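PDB 5CYX: protein Cdhr2 from Mus musculus, which probably mediates calcium-dependent adhesion between neighbouring microvilli of the epithelial brush border by binding CDHR5 through its extracellular cadherin repeats. Local coordinates for residues P149-A152 against N153-N156. Numbering follows the deposited sequence.
Sequences PSTA and NSNN
Thr151 and Ser154 meet because each turns its hydroxyl into the space between its own backbone N and carbonyl carbon (chi1 58° and 68°), and from there each oxygen reaches the other residue's backbone. The result is the reciprocal pattern of a capping box, a worked example of how a single helical turn can be started within a loop, here on the surface of the second cadherin repeat between strands 140-148 and 158-160. Thr151 OG1 accepts the N-H of Ser154, OG1 to N 3.0 Å, in the more bent bond of the pair; in return, Ser154 OG accepts the N-H of Thr151 in a nearly straight one, OG to N 2.7 Å. The serine hydroxyl also gives its proton to Pro149 O, with a very short OG to O distance of 2.5 Å, and so ties the turn back to the residue that follows the cis peptide bond. Tyr181 of strand 180-189 touches both Pro149 and Ser154, and Ser154 is buried. With an alanine at Ser154 the Thr151 amide would probably lose its acceptor and the Pro149 carbonyl this donor, and with them the side-chain bridge between the two. Asn155 adds a second grip with backbone and side chain together. Its backbone N bonds to Thr151 O at 3.0 Å. Its ND2 comes to Thr151 O at 2.8 Å from above the carbonyl plane, 51° out of it.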
# COMPACT_ATOMS: atom_id res chain seq x y z
N PRO A 149 10.83 20.44 1.68
CA PRO A 149 10.89 21.21 0.43
C PRO A 149 10.07 20.59 -0.71
O PRO A 149 9.98 19.35 -0.78
CB PRO A 149 12.38 21.16 0.06
CG PRO A 149 12.84 19.87 0.66
CD PRO A 149 12.10 19.75 1.96
N SER A 150 9.49 21.46 -1.56
CA SER A 150 8.69 21.07 -2.76
C SER A 150 9.53 20.96 -4.02
O SER A 150 9.95 21.97 -4.58
CB SER A 150 7.59 22.09 -3.08
OG SER A 150 6.75 22.35 -1.99
N THR A 151 9.76 19.72 -4.46
CA THR A 151 10.39 19.41 -5.75
C THR A 151 9.56 18.28 -6.38
O THR A 151 8.80 17.58 -5.66
CB THR A 151 11.86 18.96 -5.56
OG1 THR A 151 11.92 17.80 -4.69
CG2 THR A 151 12.71 20.07 -4.95
N ALA A 152 9.67 18.08 -7.69
CA ALA A 152 9.04 16.93 -8.37
C ALA A 152 9.30 15.63 -7.56
O ALA A 152 8.39 14.80 -7.34
CB ALA A 152 9.57 16.79 -9.79
N ASN A 153 10.54 15.52 -7.09
CA ASN A 153 10.97 14.37 -6.33
C ASN A 153 10.39 14.29 -4.89
O ASN A 153 10.06 13.20 -4.43
CB ASN A 153 12.51 14.31 -6.34
CG ASN A 153 13.06 13.36 -5.32
OD1 ASN A 153 12.63 12.19 -5.20
ND2 ASN A 153 14.03 13.85 -4.54
N SER A 154 10.26 15.41 -4.18
CA SER A 154 9.72 15.38 -2.82
C SER A 154 8.22 15.00 -2.84
O SER A 154 7.74 14.22 -2.02
CB SER A 154 9.99 16.70 -2.06
OG SER A 154 9.28 17.82 -2.58
N ASN A 155 7.51 15.51 -3.84
CA ASN A 155 6.09 15.17 -4.04
C ASN A 155 5.79 13.74 -4.52
O ASN A 155 4.65 13.32 -4.55
CB ASN A 155 5.45 16.20 -4.98
CG ASN A 155 5.39 17.59 -4.34
OD1 ASN A 155 4.47 17.88 -3.57
ND2 ASN A 155 6.40 18.42 -4.58
N ASN A 156 6.81 13.01 -4.98
CA ASN A 156 6.71 11.60 -5.35
C ASN A 156 7.10 10.65 -4.18
O ASN A 156 6.94 9.44 -4.29
CB ASN A 156 7.71 11.32 -6.46
CG ASN A 156 7.51 9.93 -7.08
OD1 ASN A 156 6.41 9.58 -7.41
ND2 ASN A 156 8.58 9.15 -7.22